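Local coordinates for protein glutamine synthetase (Streptomyces coelicolor, PDB 4BAX) that belongs to the glutamine synthetase family, assembling ten copies of a subunit built from a beta-grasp domain and a catalytic domain, at residues Glu7-Asp12 with Ala18-Lys23; Asp74-Cys79 with Arg201-Arg206. All coordinates share one frame; numbering follows the deposited sequence.

Contact 1 of 2, residues Glu7-Asp12 with Ala18-Lys23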
# COMPACT_ATOMS: atom_id res chain seq x y z
N GLU A 7 -22.83 -34.49 6.73
CA GLU A 7 -22.05 -34.10 5.56
C GLU A 7 -21.70 -35.31 4.71
O GLU A 7 -20.87 -36.14 5.10
CB GLU A 7 -20.77 -33.38 5.99
CG GLU A 7 -20.04 -32.66 4.84
CD GLU A 7 -20.70 -31.36 4.38
OE1 GLU A 7 -21.71 -30.93 4.99
OE2 GLU A 7 -20.23 -30.77 3.39
N TYR A 8 -22.33 -35.37 3.54
CA TYR A 8 -22.12 -36.50 2.64
C TYR A 8 -20.94 -36.19 1.75
O TYR A 8 -20.92 -35.18 1.04
CB TYR A 8 -23.36 -36.74 1.78
CG TYR A 8 -24.44 -37.57 2.45
CD1 TYR A 8 -24.90 -37.24 3.73
CD2 TYR A 8 -25.02 -38.65 1.80
CE1 TYR A 8 -25.91 -37.98 4.33
CE2 TYR A 8 -26.04 -39.41 2.42
CZ TYR A 8 -26.48 -39.07 3.68
OH TYR A 8 -27.49 -39.82 4.28
N ILE A 9 -19.94 -37.05 1.84
CA ILE A 9 -18.67 -36.87 1.16
C ILE A 9 -18.48 -38.00 0.18
O ILE A 9 -18.76 -39.17 0.50
CB ILE A 9 -17.49 -36.82 2.20
CG1 ILE A 9 -17.64 -35.56 3.07
CG2 ILE A 9 -16.12 -36.82 1.54
CD1 ILE A 9 -17.00 -35.65 4.49
N TRP A 10 -18.06 -37.67 -1.04
CA TRP A 10 -17.78 -38.73 -1.99
C TRP A 10 -16.60 -38.37 -2.88
O TRP A 10 -16.10 -37.24 -2.80
CB TRP A 10 -19.02 -39.14 -2.80
CG TRP A 10 -19.45 -38.14 -3.86
CD1 TRP A 10 -19.16 -38.20 -5.19
CD2 TRP A 10 -20.27 -36.97 -3.68
NE1 TRP A 10 -19.74 -37.14 -5.85
CE2 TRP A 10 -20.43 -36.37 -4.95
CE3 TRP A 10 -20.87 -36.37 -2.57
CZ2 TRP A 10 -21.17 -35.20 -5.14
CZ3 TRP A 10 -21.61 -35.20 -2.76
CH2 TRP A 10 -21.76 -34.63 -4.04
N ILE A 11 -16.14 -39.33 -3.68
CA ILE A 11 -15.05 -39.14 -4.63
C ILE A 11 -15.63 -39.16 -6.04
O ILE A 11 -16.44 -40.02 -6.37
CB ILE A 11 -13.99 -40.22 -4.46
CG1 ILE A 11 -13.25 -39.99 -3.15
CG2 ILE A 11 -12.97 -40.19 -5.60
CD1 ILE A 11 -13.45 -41.10 -2.17
N ASP A 12 -15.23 -38.19 -6.86
CA ASP A 12 -15.77 -38.08 -8.21
C ASP A 12 -15.05 -38.93 -9.27
O ASP A 12 -14.30 -39.86 -8.95
CB ASP A 12 -15.97 -36.61 -8.64
CG ASP A 12 -14.67 -35.89 -8.91
OD1 ASP A 12 -13.61 -36.53 -9.07
OD2 ASP A 12 -14.70 -34.64 -8.93
N ALA A 18 -9.00 -38.12 -9.17
CA ALA A 18 -10.35 -37.86 -8.70
C ALA A 18 -10.36 -36.94 -7.50
O ALA A 18 -9.40 -36.91 -6.72
CB ALA A 18 -11.08 -39.16 -8.39
N LYS A 19 -11.48 -36.24 -7.34
CA LYS A 19 -11.63 -35.21 -6.31
C LYS A 19 -12.77 -35.50 -5.35
O LYS A 19 -13.76 -36.19 -5.68
CB LYS A 19 -11.86 -33.85 -6.96
CG LYS A 19 -10.88 -33.52 -8.09
CD LYS A 19 -11.33 -32.27 -8.86
CE LYS A 19 -11.70 -31.09 -7.94
NZ LYS A 19 -10.54 -30.32 -7.40
N LEU A 20 -12.61 -34.99 -4.13
CA LEU A 20 -13.64 -35.05 -3.11
C LEU A 20 -14.79 -34.09 -3.41
O LEU A 20 -14.57 -33.00 -3.95
CB LEU A 20 -13.07 -34.77 -1.73
CG LEU A 20 -12.17 -35.86 -1.19
CD1 LEU A 20 -11.14 -35.22 -0.28
CD2 LEU A 20 -13.00 -36.92 -0.45
N ARG A 21 -16.01 -34.52 -3.15
CA ARG A 21 -17.19 -33.67 -3.23
C ARG A 21 -18.01 -33.82 -1.93
O ARG A 21 -17.96 -34.86 -1.25
CB ARG A 21 -18.05 -33.98 -4.46
CG ARG A 21 -17.27 -34.05 -5.75
CD ARG A 21 -16.88 -32.68 -6.26
NE ARG A 21 -16.19 -32.80 -7.54
CZ ARG A 21 -16.18 -31.84 -8.45
NH1 ARG A 21 -16.84 -30.70 -8.23
NH2 ARG A 21 -15.52 -32.02 -9.60
N SER A 22 -18.72 -32.76 -1.58
CA SER A 22 -19.54 -32.81 -0.40
C SER A 22 -20.74 -31.88 -0.44
O SER A 22 -20.71 -30.84 -1.12
CB SER A 22 -18.70 -32.58 0.85
OG SER A 22 -18.71 -31.22 1.22
N LYS A 23 -21.82 -32.33 0.19
CA LYS A 23 -22.96 -31.50 0.54
C LYS A 23 -23.61 -31.91 1.87
O LYS A 23 -23.42 -33.02 2.38
CB LYS A 23 -23.98 -31.42 -0.59
CG LYS A 23 -24.30 -32.70 -1.26
CD LYS A 23 -25.37 -32.48 -2.30
CE LYS A 23 -25.65 -33.78 -3.03
NZ LYS A 23 -27.10 -33.96 -3.31
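Asp12 and Arg21 form a salt bridge beside the loop that closes the hairpin. The arginine grips side-on, with NE and NH2 both donating to Asp12 OD2. Arg21 NE lies 2.7 Å from Asp12 OD2. The carboxylate oxygen lies in the guanidinium plane, but the two flat groups are turned 55° apart. Asp12 CG sits between its backbone N and carbonyl carbon (chi1 72°), which swings the carboxylate toward the neighbouring strand. Its other oxygen, Asp12 OD1, is met by Lys19 N from above the carboxylate plane, at 2.8 Å. Two more partners reach Arg21 from a second subunit: Tyr141 O at NH1 and Gly138 O at NH2.

Ser22 OG donates to the anti lone pair of Glu7 OE2, 2.7 Å away. Glu7 OE1 turns to Arg70 and Thr24.

The backbones form the first beta hairpin of the beta-grasp domain. Segments 7-11 and 20-23 run antiparallel, 158° between their directions; they belong to strands 3-11 and 20-28. Tyr8 with Lys23 and Trp10 with Arg21 are hydrogen-bonded pairs. Ile9 with Ser22 and Ile11 with Leu20 are non-hydrogen-bonded pairs.

Carbon contacts occur on both faces. Arg21 CB lies over the Trp10 six-membered ring in a CH-pi contact, 3.5 Å from its centroid, while Lys23 CG meets the ring edge. On the other face the contacts are apolar. Ile9 CG2 touches Leu20 CD2 at 3.7 Å. Ile11 CG2 meets Ala18 CB at 3.5 Å.

Contact 2 of 2, residues Asp74-Cys79 with Arg201-Arg206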
# COMPACT_ATOMS: atom_id res chain seq x y z
N ASP A 74 -23.56 -33.42 14.96
CA ASP A 74 -23.36 -33.44 13.52
C ASP A 74 -22.32 -34.48 13.08
O ASP A 74 -21.41 -34.82 13.84
CB ASP A 74 -22.97 -32.05 13.07
CG ASP A 74 -24.05 -31.02 13.40
OD1 ASP A 74 -25.23 -31.41 13.58
OD2 ASP A 74 -23.71 -29.82 13.47
N ILE A 75 -22.49 -35.01 11.87
CA ILE A 75 -21.64 -36.12 11.42
C ILE A 75 -21.17 -35.99 9.97
O ILE A 75 -21.78 -35.30 9.15
CB ILE A 75 -22.38 -37.48 11.58
CG1 ILE A 75 -23.74 -37.41 10.89
CG2 ILE A 75 -22.52 -37.88 13.06
CD1 ILE A 75 -24.09 -38.64 10.11
N LEU A 76 -20.10 -36.72 9.65
CA LEU A 76 -19.61 -36.84 8.28
C LEU A 76 -20.01 -38.20 7.75
O LEU A 76 -19.88 -39.21 8.45
CB LEU A 76 -18.11 -36.67 8.22
CG LEU A 76 -17.61 -35.45 8.96
CD1 LEU A 76 -16.10 -35.56 9.07
CD2 LEU A 76 -18.06 -34.16 8.28
N VAL A 77 -20.52 -38.23 6.53
CA VAL A 77 -20.92 -39.49 5.92
C VAL A 77 -20.17 -39.71 4.62
O VAL A 77 -20.48 -39.08 3.60
CB VAL A 77 -22.44 -39.53 5.65
CG1 VAL A 77 -22.89 -40.95 5.43
CG2 VAL A 77 -23.22 -38.93 6.79
N LEU A 78 -19.21 -40.63 4.64
CA LEU A 78 -18.50 -40.99 3.42
C LEU A 78 -19.31 -42.02 2.63
O LEU A 78 -19.71 -43.03 3.18
CB LEU A 78 -17.12 -41.56 3.76
CG LEU A 78 -16.26 -42.00 2.57
CD1 LEU A 78 -15.83 -40.81 1.70
CD2 LEU A 78 -15.06 -42.80 3.05
N CYS A 79 -19.49 -41.78 1.32
CA CYS A 79 -20.36 -42.62 0.48
C CYS A 79 -19.61 -43.22 -0.69
O CYS A 79 -18.53 -42.75 -1.06
CB CYS A 79 -21.54 -41.81 -0.09
SG CYS A 79 -22.62 -41.00 1.11
N ARG A 201 -8.24 -36.53 4.46
CA ARG A 201 -7.91 -35.59 3.38
C ARG A 201 -8.98 -34.51 3.32
O ARG A 201 -8.68 -33.31 3.22
CB ARG A 201 -7.84 -36.30 2.02
CG ARG A 201 -6.50 -36.99 1.72
CD ARG A 201 -6.71 -38.19 0.77
NE ARG A 201 -5.45 -38.80 0.34
CZ ARG A 201 -5.21 -39.31 -0.87
NH1 ARG A 201 -6.14 -39.31 -1.82
NH2 ARG A 201 -4.01 -39.84 -1.13
N TRP A 202 -10.23 -34.94 3.38
CA TRP A 202 -11.31 -33.99 3.29
C TRP A 202 -11.19 -33.01 4.46
O TRP A 202 -11.40 -31.80 4.29
CB TRP A 202 -12.68 -34.70 3.28
CG TRP A 202 -13.82 -33.73 3.11
CD1 TRP A 202 -14.36 -33.31 1.92
CD2 TRP A 202 -14.54 -33.04 4.15
NE1 TRP A 202 -15.38 -32.40 2.16
CE2 TRP A 202 -15.51 -32.23 3.51
CE3 TRP A 202 -14.46 -33.02 5.55
CZ2 TRP A 202 -16.40 -31.42 4.23
CZ3 TRP A 202 -15.34 -32.22 6.25
CH2 TRP A 202 -16.30 -31.43 5.59
N LEU A 203 -10.81 -33.52 5.64
CA LEU A 203 -10.64 -32.67 6.81
C LEU A 203 -9.47 -31.68 6.66
O LEU A 203 -9.53 -30.56 7.20
CB LEU A 203 -10.46 -33.54 8.05
CG LEU A 203 -11.73 -34.15 8.65
CD1 LEU A 203 -11.36 -35.17 9.73
CD2 LEU A 203 -12.65 -33.08 9.23
N LEU A 204 -8.41 -32.08 5.96
CA LEU A 204 -7.27 -31.18 5.76
C LEU A 204 -7.63 -29.97 4.90
O LEU A 204 -7.44 -28.82 5.31
CB LEU A 204 -6.08 -31.94 5.18
CG LEU A 204 -4.86 -31.04 4.88
CD1 LEU A 204 -4.15 -30.48 6.14
CD2 LEU A 204 -3.87 -31.79 3.98
N TYR A 205 -8.23 -30.24 3.74
CA TYR A 205 -8.63 -29.20 2.81
C TYR A 205 -9.60 -28.28 3.49
O TYR A 205 -9.51 -27.06 3.42
CB TYR A 205 -9.35 -29.80 1.62
CG TYR A 205 -8.55 -30.69 0.73
CD1 TYR A 205 -7.31 -30.30 0.22
CD2 TYR A 205 -9.05 -31.93 0.35
CE1 TYR A 205 -6.60 -31.14 -0.64
CE2 TYR A 205 -8.36 -32.76 -0.49
CZ TYR A 205 -7.14 -32.38 -0.99
OH TYR A 205 -6.48 -33.25 -1.82
N ARG A 206 -10.56 -28.91 4.15
CA ARG A 206 -11.62 -28.19 4.81
C ARG A 206 -11.14 -27.35 6.01
O ARG A 206 -11.49 -26.18 6.13
CB ARG A 206 -12.75 -29.15 5.17
CG ARG A 206 -13.83 -28.60 6.05
CD ARG A 206 -14.76 -27.68 5.34
NE ARG A 206 -15.78 -27.17 6.23
CZ ARG A 206 -15.60 -26.15 7.07
NH1 ARG A 206 -14.41 -25.54 7.14
NH2 ARG A 206 -16.60 -25.75 7.85
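A helix packed on one face of a beta sheet brings the beta-grasp and catalytic domains together here. Strand 75-82 belongs to the beta-grasp sheet, and helix 190-210 belongs to the catalytic domain. Within 74-79, Leu76 is the residue that touches 201-206; Leu78 packs on the same helix further back, at Asp195 and Val199. The CB of Leu76 points toward the helix, and its two methyl groups divide the work.

Leu76 CD2 meets Trp202 CZ3 at 3.9 Å. The methyl comes in obliquely at the six-membered end of the indole. Trp202 CG is anti to the backbone N (chi1 -177°), and this sends the indole out from the helix toward the sheet. Arg206 CB, one helical turn on, lies over one face of the Trp202 indole, 4.1 Å above its plane and offset toward the rim.

CD1 of Leu76 approaches Leu203 CD2 at 4.3 Å. This is a looser touch between methyl groups.

Only 99 Å² is buried between the two segments. The nearest CA atoms, those of Leu76 and Leu203, are 10.0 Å apart, so side chains alone bridge the gap. All three touching residues are buried. Val199 also packs on Leu76. Ile9 of the adjacent strand packs on Trp202, and Val144 of a second subunit reaches the same tryptophan. Helix 190-210 thus packs on a face of the beta-grasp sheet, joining two domains of one chain.

Overall arrangement
The centres of contacts 1 and 2 lie 8 Å apart, on the same side of the chain's centre. Contact 1 comes first along the chain and closes before contact 2 opens. The two meet in the beta-grasp sheet, where strand 3-11 sits between strand 20-28, antiparallel to it, and strand 75-82, parallel to it. Backbone pairing between Glu7, Ile9 and Val77 ties them together. Contact 1 is local, a hairpin within one domain. Contact 2 spans 122 residues and reaches helix 190-210, which also receives side chains from the hairpin. Both contacts touch a second subunit, so the sheet, the helix and the neighbouring chain come together in this region.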